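Local coordinates for protein DyP2 (Amycolatopsis sp. ATCC 39116, PDB 4G2C) that is a haem-containing dye-decolourising peroxidase from a lignin-reactive bacterium, probably oxidising dyes, lignin-related compounds and manganese at the expense of peroxide, at residues N57-H62 and L225-D230; G268-F273 and Y481-S486; H371-R376 and F405-S410. All coordinates share one frame; numbering follows the deposited sequence.

Contact 1: N57-H62 and L225-D230; sequences NILKAH and LFLTED. With ACT (acetate ion), chain X.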
loop_
_atom_site.group_PDB
_atom_site.type_symbol
_atom_site.label_atom_id
_atom_site.label_comp_id
_atom_site.label_asym_id
_atom_site.label_seq_id
_atom_site.Cartn_x
_atom_site.Cartn_y
_atom_site.Cartn_z
ATOM N N ASN A 57 1.249 13.179 0.630
ATOM C CA ASN A 57 1.324 11.720 0.584
ATOM C C ASN A 57 -0.050 11.048 0.511
ATOM O O ASN A 57 -0.140 9.833 0.348
ATOM C CB ASN A 57 2.157 11.163 1.750
ATOM C CG ASN A 57 2.644 9.735 1.498
ATOM O OD1 ASN A 57 2.960 9.355 0.363
ATOM N ND2 ASN A 57 2.701 8.940 2.551
ATOM N N ILE A 58 -1.118 11.842 0.613
ATOM C CA ILE A 58 -2.450 11.266 0.663
ATOM C C ILE A 58 -3.093 11.213 -0.728
ATOM O O ILE A 58 -3.301 10.137 -1.265
ATOM C CB ILE A 58 -3.358 11.981 1.697
ATOM C CG1 ILE A 58 -2.798 11.800 3.117
ATOM C CG2 ILE A 58 -4.769 11.420 1.634
ATOM C CD1 ILE A 58 -3.380 12.770 4.172
ATOM N N LEU A 59 -3.396 12.369 -1.305
ATOM C CA LEU A 59 -3.970 12.419 -2.655
ATOM C C LEU A 59 -2.933 12.055 -3.735
ATOM O O LEU A 59 -3.283 11.710 -4.865
ATOM C CB LEU A 59 -4.581 13.797 -2.948
ATOM C CG LEU A 59 -5.844 14.277 -2.228
ATOM C CD1 LEU A 59 -6.149 15.708 -2.612
ATOM C CD2 LEU A 59 -7.078 13.390 -2.516
ATOM N N LYS A 60 -1.660 12.126 -3.372
ATOM C CA LYS A 60 -0.564 11.847 -4.297
ATOM C C LYS A 60 0.645 11.407 -3.475
ATOM O O LYS A 60 1.069 12.129 -2.583
ATOM C CB LYS A 60 -0.214 13.129 -5.049
ATOM C CG LYS A 60 1.069 13.063 -5.871
ATOM C CD LYS A 60 0.737 12.751 -7.288
ATOM C CE LYS A 60 1.967 12.586 -8.142
ATOM N NZ LYS A 60 1.630 11.664 -9.256
ATOM N N ALA A 61 1.201 10.235 -3.763
ATOM C CA ALA A 61 2.304 9.706 -2.956
ATOM C C ALA A 61 3.486 10.683 -2.854
ATOM O O ALA A 61 3.726 11.461 -3.762
ATOM C CB ALA A 61 2.774 8.359 -3.511
ATOM N N HIS A 62 4.220 10.654 -1.748
ATOM C CA HIS A 62 5.422 11.475 -1.644
ATOM C C HIS A 62 6.629 10.570 -1.865
ATOM O O HIS A 62 6.625 9.415 -1.440
ATOM C CB HIS A 62 5.493 12.167 -0.284
ATOM C CG HIS A 62 6.438 13.333 -0.234
ATOM N ND1 HIS A 62 7.809 13.187 -0.262
ATOM C CD2 HIS A 62 6.204 14.666 -0.142
ATOM C CE1 HIS A 62 8.379 14.376 -0.193
ATOM N NE2 HIS A 62 7.427 15.289 -0.125
ATOM N N LEU A 225 -6.275 7.180 -8.827
ATOM C CA LEU A 225 -5.880 8.567 -9.069
ATOM C C LEU A 225 -7.005 9.528 -8.670
ATOM O O LEU A 225 -8.085 9.510 -9.262
ATOM C CB LEU A 225 -5.480 8.780 -10.534
ATOM C CG LEU A 225 -4.383 7.831 -11.046
ATOM C CD1 LEU A 225 -3.977 8.109 -12.495
ATOM C CD2 LEU A 225 -3.163 7.895 -10.112
ATOM N N PHE A 226 -6.746 10.356 -7.661
ATOM C CA PHE A 226 -7.755 11.271 -7.142
ATOM C C PHE A 226 -7.707 12.631 -7.835
ATOM O O PHE A 226 -8.628 13.427 -7.720
ATOM C CB PHE A 226 -7.587 11.441 -5.623
ATOM C CG PHE A 226 -7.498 10.143 -4.881
ATOM C CD1 PHE A 226 -8.638 9.384 -4.651
ATOM C CD2 PHE A 226 -6.262 9.653 -4.443
ATOM C CE1 PHE A 226 -8.559 8.167 -3.979
ATOM C CE2 PHE A 226 -6.173 8.446 -3.766
ATOM C CZ PHE A 226 -7.328 7.700 -3.526
ATOM N N LEU A 227 -6.618 12.891 -8.544
ATOM C CA LEU A 227 -6.400 14.177 -9.197
ATOM C C LEU A 227 -6.549 14.038 -10.705
ATOM O O LEU A 227 -6.014 13.107 -11.323
ATOM C CB LEU A 227 -5.010 14.727 -8.851
ATOM C CG LEU A 227 -4.764 14.798 -7.338
ATOM C CD1 LEU A 227 -3.379 15.366 -7.017
ATOM C CD2 LEU A 227 -5.859 15.616 -6.668
ATOM N N THR A 228 -7.292 14.965 -11.289
ATOM C CA THR A 228 -7.603 14.889 -12.704
ATOM C C THR A 228 -6.328 15.014 -13.510
ATOM O O THR A 228 -6.203 14.406 -14.570
ATOM C CB THR A 228 -8.596 15.996 -13.110
ATOM O OG1 THR A 228 -9.829 15.795 -12.403
ATOM C CG2 THR A 228 -8.868 15.944 -14.597
ATOM N N GLU A 229 -5.389 15.806 -12.988
ATOM C CA GLU A 229 -4.085 16.018 -13.616
ATOM C C GLU A 229 -3.288 14.709 -13.646
ATOM O O GLU A 229 -2.443 14.500 -14.518
ATOM C CB GLU A 229 -3.273 17.088 -12.851
ATOM C CG GLU A 229 -3.805 18.536 -12.929
ATOM C CD GLU A 229 -5.012 18.810 -12.032
ATOM O OE1 GLU A 229 -5.439 17.905 -11.288
ATOM O OE2 GLU A 229 -5.540 19.944 -12.074
ATOM N N ASP A 230 -3.533 13.846 -12.666
ATOM C CA ASP A 230 -2.881 12.542 -12.641
ATOM C C ASP A 230 -3.531 11.620 -13.682
ATOM O O ASP A 230 -2.854 10.844 -14.346
ATOM C CB ASP A 230 -2.954 11.916 -11.245
ATOM C CG ASP A 230 -1.808 12.367 -10.327
ATOM O OD1 ASP A 230 -0.800 12.914 -10.825
ATOM O OD2 ASP A 230 -1.906 12.136 -9.104
HETATM C C ACT X . -0.548 8.510 -6.740
HETATM O O ACT X . 0.354 8.574 -5.873
HETATM O OXT ACT X . -1.724 8.374 -6.312
HETATM C CH3 ACT X . -0.227 8.593 -8.206
HETATM O O HOH W 1 -3.990 11.448 -7.652
#
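Lys-60 and Asp-230 meet in a salt bridge, NZ lying 3.2 Å from OD1 and approaching it from above the carboxylate plane rather than within it. The lysine reaches the acid by a bend at its second torsion (chi2 97°), which brings CD to 3.3 Å from Asp-230 OD2 as the two side chains meet at a slant. The second oxygen, OD2, also accepts from a water at 2.6 Å, which donates as well to the carbonyl oxygen of Leu-59 and accepts from the backbone N of Phe-226. One water thus ties a carboxylate, a carbonyl and an amide together across the two segments. Beside this polar patch, Leu-59 sends its two methyls to different partners, CD2 to Phe-226 CB at 3.7 Å and CD1 to Leu-227 CD2 at 4.1 Å. The Phe-226 ring turns its edge to Leu-59 O, which lies near the ring plane 3.6 Å from CD2.

Further out, Leu-227 stands at the N-cap position of helix 228-237, so Asp-230 sits in the first turn, where the helix end would probably stabilise its negative charge. In the loop 57-62, His-62 N donates to Asn-57 OD1 at 2.8 Å, tying the two ends of the loop segment together. An acetate, probably from the crystallisation liquor, accepts a nearly straight bond from Ala-61 N (173°) and rests its methyl against Leu-225 CD2. With a methionine in place of Lys-60, Asp-230 OD1 would probably lose its positive mate across the contact, and the carboxylate would be held here mainly through the water at OD2. The loop before strand 66-74 is therefore joined to the start of helix 228-237 by apolar packing, a charge pair and a shared water, with each Asp-230 oxygen engaged by a different partner.

Contact 2: G268-F273 and Y481-S486; sequences GSYFVF and YFFMPS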
loop_
_atom_site.group_PDB
_atom_site.type_symbol
_atom_site.label_atom_id
_atom_site.label_comp_id
_atom_site.label_asym_id
_atom_site.label_seq_id
_atom_site.Cartn_x
_atom_site.Cartn_y
_atom_site.Cartn_z
ATOM N N GLY A 268 -8.824 14.697 6.678
ATOM C CA GLY A 268 -7.766 13.743 6.952
ATOM C C GLY A 268 -8.012 12.399 6.282
ATOM O O GLY A 268 -8.887 12.270 5.423
ATOM N N SER A 269 -7.224 11.402 6.674
ATOM C CA SER A 269 -7.394 10.062 6.160
ATOM C C SER A 269 -6.896 9.022 7.172
ATOM O O SER A 269 -5.937 9.271 7.895
ATOM C CB SER A 269 -6.653 9.929 4.821
ATOM O OG SER A 269 -6.979 8.710 4.183
ATOM N N TYR A 270 -7.564 7.868 7.216
ATOM C CA TYR A 270 -7.103 6.703 7.976
ATOM C C TYR A 270 -5.888 6.017 7.326
ATOM O O TYR A 270 -5.764 5.939 6.080
ATOM C CB TYR A 270 -8.232 5.681 8.161
ATOM C CG TYR A 270 -9.389 6.210 8.944
ATOM C CD1 TYR A 270 -9.339 6.284 10.339
ATOM C CD2 TYR A 270 -10.536 6.660 8.300
ATOM C CE1 TYR A 270 -10.411 6.783 11.064
ATOM C CE2 TYR A 270 -11.603 7.150 9.008
ATOM C CZ TYR A 270 -11.537 7.218 10.386
ATOM O OH TYR A 270 -12.608 7.716 11.095
ATOM N N PHE A 271 -5.005 5.514 8.183
ATOM C CA PHE A 271 -3.680 5.060 7.759
ATOM C C PHE A 271 -3.406 3.688 8.336
ATOM O O PHE A 271 -3.482 3.501 9.551
ATOM C CB PHE A 271 -2.631 6.067 8.244
ATOM C CG PHE A 271 -1.216 5.761 7.820
ATOM C CD1 PHE A 271 -0.830 5.875 6.493
ATOM C CD2 PHE A 271 -0.255 5.411 8.767
ATOM C CE1 PHE A 271 0.470 5.614 6.119
ATOM C CE2 PHE A 271 1.048 5.158 8.403
ATOM C CZ PHE A 271 1.416 5.256 7.080
ATOM N N VAL A 272 -3.125 2.723 7.462
ATOM C CA VAL A 272 -2.746 1.375 7.889
ATOM C C VAL A 272 -1.241 1.273 7.840
ATOM O O VAL A 272 -0.650 1.567 6.808
ATOM C CB VAL A 272 -3.272 0.279 6.930
ATOM C CG1 VAL A 272 -3.124 -1.107 7.572
ATOM C CG2 VAL A 272 -4.702 0.539 6.530
ATOM N N PHE A 273 -0.621 0.874 8.950
ATOM C CA PHE A 273 0.792 0.480 8.945
ATOM C C PHE A 273 0.912 -0.983 9.366
ATOM O O PHE A 273 0.431 -1.362 10.437
ATOM C CB PHE A 273 1.638 1.366 9.877
ATOM C CG PHE A 273 3.113 1.083 9.793
ATOM C CD1 PHE A 273 3.647 -0.056 10.377
ATOM C CD2 PHE A 273 3.963 1.933 9.102
ATOM C CE1 PHE A 273 5.008 -0.340 10.280
ATOM C CE2 PHE A 273 5.322 1.660 9.003
ATOM C CZ PHE A 273 5.840 0.522 9.595
ATOM N N TYR A 481 -3.403 1.086 13.431
ATOM C CA TYR A 481 -4.216 2.014 12.640
ATOM C C TYR A 481 -4.122 3.433 13.179
ATOM O O TYR A 481 -4.144 3.644 14.391
ATOM C CB TYR A 481 -5.692 1.612 12.640
ATOM C CG TYR A 481 -6.013 0.274 12.044
ATOM C CD1 TYR A 481 -5.405 -0.153 10.870
ATOM C CD2 TYR A 481 -6.932 -0.576 12.664
ATOM C CE1 TYR A 481 -5.715 -1.392 10.312
ATOM C CE2 TYR A 481 -7.247 -1.812 12.123
ATOM C CZ TYR A 481 -6.636 -2.223 10.945
ATOM O OH TYR A 481 -6.945 -3.454 10.395
ATOM N N PHE A 482 -4.057 4.399 12.265
ATOM C CA PHE A 482 -3.893 5.810 12.610
ATOM C C PHE A 482 -4.841 6.702 11.779
ATOM O O PHE A 482 -5.528 6.244 10.876
ATOM C CB PHE A 482 -2.464 6.267 12.309
ATOM C CG PHE A 482 -1.374 5.491 13.035
ATOM C CD1 PHE A 482 -0.915 4.275 12.543
ATOM C CD2 PHE A 482 -0.763 6.020 14.160
ATOM C CE1 PHE A 482 0.104 3.583 13.184
ATOM C CE2 PHE A 482 0.251 5.336 14.801
ATOM C CZ PHE A 482 0.688 4.119 14.317
ATOM N N PHE A 483 -4.838 7.990 12.069
ATOM C CA PHE A 483 -5.534 8.957 11.258
ATOM C C PHE A 483 -4.540 10.088 11.013
ATOM O O PHE A 483 -3.957 10.609 11.968
ATOM C CB PHE A 483 -6.763 9.465 12.022
ATOM C CG PHE A 483 -7.638 10.399 11.236
ATOM C CD1 PHE A 483 -8.455 9.919 10.221
ATOM C CD2 PHE A 483 -7.668 11.748 11.529
ATOM C CE1 PHE A 483 -9.277 10.784 9.493
ATOM C CE2 PHE A 483 -8.492 12.617 10.817
ATOM C CZ PHE A 483 -9.297 12.133 9.795
ATOM N N MET A 484 -4.307 10.458 9.756
ATOM C CA MET A 484 -3.575 11.695 9.505
ATOM C C MET A 484 -4.578 12.845 9.499
ATOM O O MET A 484 -5.395 12.963 8.595
ATOM C CB MET A 484 -2.783 11.690 8.190
ATOM C CG MET A 484 -2.221 10.361 7.728
ATOM S SD MET A 484 -1.094 9.434 8.793
ATOM C CE MET A 484 -2.249 8.669 9.913
ATOM N N PRO A 485 -4.533 13.685 10.532
ATOM C CA PRO A 485 -5.464 14.811 10.635
ATOM C C PRO A 485 -5.036 15.980 9.774
ATOM O O PRO A 485 -3.940 15.990 9.214
ATOM C CB PRO A 485 -5.380 15.193 12.114
ATOM C CG PRO A 485 -4.020 14.762 12.523
ATOM C CD PRO A 485 -3.708 13.531 11.743
ATOM N N SER A 486 -5.921 16.963 9.659
ATOM C CA SER A 486 -5.647 18.147 8.870
ATOM C C SER A 486 -4.583 18.995 9.550
ATOM O O SER A 486 -4.403 18.927 10.777
ATOM C CB SER A 486 -6.927 18.959 8.705
ATOM O OG SER A 486 -7.340 19.462 9.963
#
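Strands 268-273 and 481-484 run antiparallel, their axes 4.4 Å apart at closest approach and their directions 150° apart. They are neighbours in an antiparallel beta sheet of this DyP-type peroxidase, where Ser-269/Met-484 and Phe-271/Phe-482 form hydrogen-bonded pairs and Tyr-270/Phe-483 and Val-272/Tyr-481 non-hydrogen-bonded ones. Each hydrogen-bonded pair exchanges two N-H...O bonds; Phe-482 N meets Phe-271 O in the carbonyl plane, whereas Phe-271 N reaches Phe-482 O from above it.

On the face carrying Tyr-270, the ring of Phe-483 presents its edge to the tyrosine ring in a T-shaped stack, centroids 5.0 Å apart and planes at 62°. Phe-483 CG is anti to the backbone N (chi1 -175°), which brings the ring up to Gly-268, CZ lying 3.6 Å from its CA. The Tyr-270 hydroxyl is hydrogen-bonded to the backbone N of Asp-134. Farther along the same face, Val-272 and Tyr-481 lie side by side, the valine CG1 at the edge of the tyrosine ring.

The face of Phe-271 and Met-484 is largely apolar, though it also carries Ser-269, whose OG bonds to Val-253 O. Phe-482 brings CD1 to the edge of the Phe-271 ring, and Met-484, bent at chi2 and chi3, makes an oblique Met-aromatic contact with SD 4.3 Å from that ring's centroid.

Contact 3: H371-R376 and F405-S410; sequences HLMARR and FMAFNS. With HEM (protoporphyrin IX containing Fe), chain C; ACT (acetate ion), chain X.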
loop_
_atom_site.group_PDB
_atom_site.type_symbol
_atom_site.label_atom_id
_atom_site.label_comp_id
_atom_site.label_asym_id
_atom_site.label_seq_id
_atom_site.Cartn_x
_atom_site.Cartn_y
_atom_site.Cartn_z
ATOM N N HIS A 371 -13.663 -0.582 -2.927
ATOM C CA HIS A 371 -12.784 -1.191 -1.927
ATOM C C HIS A 371 -11.291 -0.918 -2.182
ATOM O O HIS A 371 -10.446 -1.170 -1.313
ATOM C CB HIS A 371 -13.037 -2.696 -1.878
ATOM C CG HIS A 371 -14.473 -3.059 -1.679
ATOM N ND1 HIS A 371 -15.110 -2.933 -0.464
ATOM C CD2 HIS A 371 -15.395 -3.559 -2.538
ATOM C CE1 HIS A 371 -16.366 -3.336 -0.582
ATOM N NE2 HIS A 371 -16.561 -3.718 -1.831
ATOM N N LEU A 372 -10.982 -0.415 -3.380
ATOM C CA LEU A 372 -9.617 -0.106 -3.789
ATOM C C LEU A 372 -9.069 1.063 -2.984
ATOM O O LEU A 372 -9.826 1.907 -2.504
ATOM C CB LEU A 372 -9.552 0.211 -5.286
ATOM C CG LEU A 372 -10.029 -0.912 -6.217
ATOM C CD1 LEU A 372 -9.820 -0.546 -7.699
ATOM C CD2 LEU A 372 -9.314 -2.190 -5.881
ATOM N N MET A 373 -7.748 1.125 -2.860
ATOM C CA MET A 373 -7.148 2.073 -1.950
ATOM C C MET A 373 -5.789 2.583 -2.420
ATOM O O MET A 373 -5.120 1.953 -3.223
ATOM C CB MET A 373 -7.022 1.428 -0.567
ATOM C CG MET A 373 -5.768 0.605 -0.414
ATOM S SD MET A 373 -5.916 -0.680 0.811
ATOM C CE MET A 373 -7.134 -1.756 0.045
ATOM N N ALA A 374 -5.400 3.738 -1.892
ATOM C CA ALA A 374 -4.084 4.314 -2.100
ATOM C C ALA A 374 -2.998 3.594 -1.284
ATOM O O ALA A 374 -2.995 3.651 -0.058
ATOM C CB ALA A 374 -4.114 5.767 -1.710
ATOM N N ARG A 375 -2.066 2.945 -1.972
ATOM C CA ARG A 375 -0.963 2.256 -1.315
ATOM C C ARG A 375 0.257 3.175 -1.299
ATOM O O ARG A 375 0.580 3.810 -2.311
ATOM C CB ARG A 375 -0.637 0.949 -2.044
ATOM C CG ARG A 375 -1.784 -0.088 -2.071
ATOM C CD ARG A 375 -1.392 -1.364 -2.880
ATOM N NE ARG A 375 -1.312 -1.054 -4.310
ATOM C CZ ARG A 375 -0.344 -1.436 -5.135
ATOM N NH1 ARG A 375 0.666 -2.198 -4.703
ATOM N NH2 ARG A 375 -0.398 -1.052 -6.407
ATOM N N ARG A 376 0.932 3.244 -0.154
ATOM C CA ARG A 376 2.080 4.132 0.010
ATOM C C ARG A 376 3.207 3.433 0.757
ATOM O O ARG A 376 3.922 4.067 1.532
ATOM C CB ARG A 376 1.665 5.373 0.809
ATOM C CG ARG A 376 0.486 6.132 0.220
ATOM C CD ARG A 376 0.922 6.962 -0.981
ATOM N NE ARG A 376 -0.173 7.792 -1.468
ATOM C CZ ARG A 376 -0.897 7.526 -2.555
ATOM N NH1 ARG A 376 -0.627 6.448 -3.286
ATOM N NH2 ARG A 376 -1.886 8.342 -2.914
ATOM N N PHE A 405 4.141 -2.117 4.763
ATOM C CA PHE A 405 2.903 -1.856 4.037
ATOM C C PHE A 405 2.207 -0.625 4.601
ATOM O O PHE A 405 1.985 -0.523 5.804
ATOM C CB PHE A 405 1.964 -3.070 4.066
ATOM C CG PHE A 405 0.641 -2.823 3.370
ATOM C CD1 PHE A 405 0.519 -3.002 1.998
ATOM C CD2 PHE A 405 -0.465 -2.382 4.087
ATOM C CE1 PHE A 405 -0.684 -2.761 1.351
ATOM C CE2 PHE A 405 -1.674 -2.141 3.448
ATOM C CZ PHE A 405 -1.787 -2.334 2.077
ATOM N N MET A 406 1.875 0.325 3.740
ATOM C CA MET A 406 1.144 1.516 4.180
ATOM C C MET A 406 0.031 1.847 3.197
ATOM O O MET A 406 0.200 1.656 1.995
ATOM C CB MET A 406 2.109 2.698 4.338
ATOM C CG MET A 406 3.119 2.487 5.461
ATOM S SD MET A 406 4.257 3.851 5.682
ATOM C CE MET A 406 5.582 3.298 4.599
ATOM N N ALA A 407 -1.105 2.337 3.703
ATOM C CA ALA A 407 -2.224 2.741 2.839
ATOM C C ALA A 407 -3.124 3.764 3.518
ATOM O O ALA A 407 -3.279 3.751 4.734
ATOM C CB ALA A 407 -3.040 1.528 2.406
ATOM N N PHE A 408 -3.704 4.660 2.722
ATOM C CA PHE A 408 -4.732 5.564 3.205
ATOM C C PHE A 408 -6.096 5.038 2.776
ATOM O O PHE A 408 -6.266 4.612 1.630
ATOM C CB PHE A 408 -4.505 6.979 2.676
ATOM C CG PHE A 408 -3.342 7.680 3.312
ATOM C CD1 PHE A 408 -3.397 8.070 4.646
ATOM C CD2 PHE A 408 -2.190 7.934 2.591
ATOM C CE1 PHE A 408 -2.325 8.713 5.252
ATOM C CE2 PHE A 408 -1.121 8.577 3.184
ATOM C CZ PHE A 408 -1.189 8.971 4.526
ATOM N N ASN A 409 -7.032 5.019 3.729
ATOM C CA ASN A 409 -8.421 4.621 3.525
ATOM C C ASN A 409 -9.343 5.696 4.095
ATOM O O ASN A 409 -9.031 6.322 5.129
ATOM C CB ASN A 409 -8.762 3.354 4.305
ATOM C CG ASN A 409 -8.005 2.133 3.843
ATOM O OD1 ASN A 409 -8.179 1.070 4.426
ATOM N ND2 ASN A 409 -7.173 2.265 2.799
ATOM N N SER A 410 -10.495 5.886 3.460
ATOM C CA SER A 410 -11.543 6.694 4.078
ATOM C C SER A 410 -12.435 5.808 4.943
ATOM O O SER A 410 -13.208 6.292 5.752
ATOM C CB SER A 410 -12.367 7.434 3.024
ATOM O OG SER A 410 -12.996 6.534 2.137
HETATM C CHA HEM C . -0.275 -4.808 -6.376
HETATM C CHB HEM C . 3.227 -7.206 -4.006
HETATM C CHC HEM C . 0.881 -6.593 0.203
HETATM C CHD HEM C . -2.933 -4.925 -2.266
HETATM C C1A HEM C . 0.884 -5.494 -6.104
HETATM C C2A HEM C . 1.904 -5.833 -7.074
HETATM C C3A HEM C . 2.867 -6.488 -6.413
HETATM C C4A HEM C . 2.494 -6.585 -5.013
HETATM C CMA HEM C . 4.163 -7.054 -7.018
HETATM C CAA HEM C . 1.852 -5.478 -8.587
HETATM C CBA HEM C . 2.379 -4.054 -8.793
HETATM C CGA HEM C . 1.298 -3.015 -8.604
HETATM O O1A HEM C . 0.238 -3.095 -9.251
HETATM O O2A HEM C . 1.483 -2.081 -7.797
HETATM C C1B HEM C . 2.916 -7.271 -2.655
HETATM C C2B HEM C . 3.710 -7.868 -1.583
HETATM C C3B HEM C . 3.044 -7.686 -0.425
HETATM C C4B HEM C . 1.831 -6.961 -0.714
HETATM C CMB HEM C . 5.063 -8.599 -1.778
HETATM C CAB HEM C . 3.440 -8.103 1.009
HETATM C CBB HEM C . 4.712 -8.366 1.321
HETATM C C1C HEM C . -0.388 -6.160 -0.112
HETATM C C2C HEM C . -1.507 -6.055 0.812
HETATM C C3C HEM C . -2.555 -5.575 0.122
HETATM C C4C HEM C . -2.130 -5.372 -1.249
HETATM C CMC HEM C . -1.469 -6.397 2.328
HETATM C CAC HEM C . -3.989 -5.319 0.645
HETATM C CBC HEM C . -4.448 -5.922 1.752
HETATM C C1D HEM C . -2.558 -4.688 -3.571
HETATM C C2D HEM C . -3.379 -3.999 -4.533
HETATM C C3D HEM C . -2.529 -3.958 -5.793
HETATM C C4D HEM C . -1.305 -4.630 -5.487
HETATM C CMD HEM C . -4.788 -3.425 -4.311
HETATM C CAD HEM C . -2.894 -3.374 -7.143
HETATM C CBD HEM C . -3.847 -4.388 -7.742
HETATM C CGD HEM C . -4.331 -3.743 -9.010
HETATM O O1D HEM C . -4.880 -2.613 -8.922
HETATM O O2D HEM C . -4.112 -4.350 -10.094
HETATM N NA HEM C . 1.274 -5.953 -4.867
HETATM N NB HEM C . 1.785 -6.729 -2.075
HETATM N NC HEM C . -0.807 -5.736 -1.363
HETATM N ND HEM C . -1.354 -5.038 -4.173
HETATM FE FE HEM C . 0.216 -6.068 -3.146
HETATM C C ACT X . -0.548 8.510 -6.740
HETATM O O ACT X . 0.354 8.574 -5.873
HETATM O OXT ACT X . -1.724 8.374 -6.312
HETATM C CH3 ACT X . -0.227 8.593 -8.206
HETATM O O HOH W 2 -7.675 5.323 -0.565
#
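Phe-405 and Arg-375 approach each other loosely, ring atom CE1 lying 4.5 Å from the arginine CG, and both turn to the haem. With its first torsion extended (chi1 178°), the Phe-405 ring reaches the porphyrin, where CE1 comes within 3.4 Å of haem C2C and the methyl CMC lies over one ring face. Arg-375 lays a guanidinium face over haem C4D and turns its edge to the propionate: NH2 donates to O2A at 2.6 Å, while NH1 adds a weak bond to the same oxygen. Ser-222 O takes a further bond from NH2.

At Met-406 the carbonyl O receives a nearly straight bond (178°) from Arg-376 N, 2.8 Å long and coming from above the carbonyl plane. The CB of Ala-407, paired with Arg-375, packs 4.0 Å from Met-373 SD. Phe-408 N then donates in plane to Ala-374 O, and its ring receives Arg-376 CG at 4.0 Å from CD2. Beyond this, the guanidinium of Arg-376 lies against Ala-374 CB on one face, and NH1 bends back to Arg-375 O; outside the two segments its NE donates to Asn-57 O and its NH2 to Ile-58 O. Water bridges Ala-374 N to Phe-408 O, a carbonyl that also takes Asn-409 ND2 at 2.8 Å. The same ND2 lies against Met-373 CB.

Strand 405-409 thus has the short strand 374-375 along one edge and strand 267-278 along the other, through bonds such as Ala-407 with Val-272, while Met-373 packs against helix 416-424.

Contacts 2 and 3 belong to one sheet, their centres about 10 Å apart: Tyr-270 O lies 2.8 Å from Asn-409 N and Val-272 N 2.9 Å from Ala-407 O, joining strands 267-278 and 402-409. Contact 3 also falls within the chain loop that contact 2 closes. Contact 1, centred about 12 Å from contact 3, is connected through Arg-376, whose NE is 2.7 Å from Asn-57 O and NH2 2.8 Å from Ile-58 O; both contacts touch the same acetate. Ile-58 packs on Ser-269 and Met-484 of contact 2. Contact 3 touches the haem directly, whereas the side chains of Val-272 and Phe-226 are about 8 and about 11 Å from the haem.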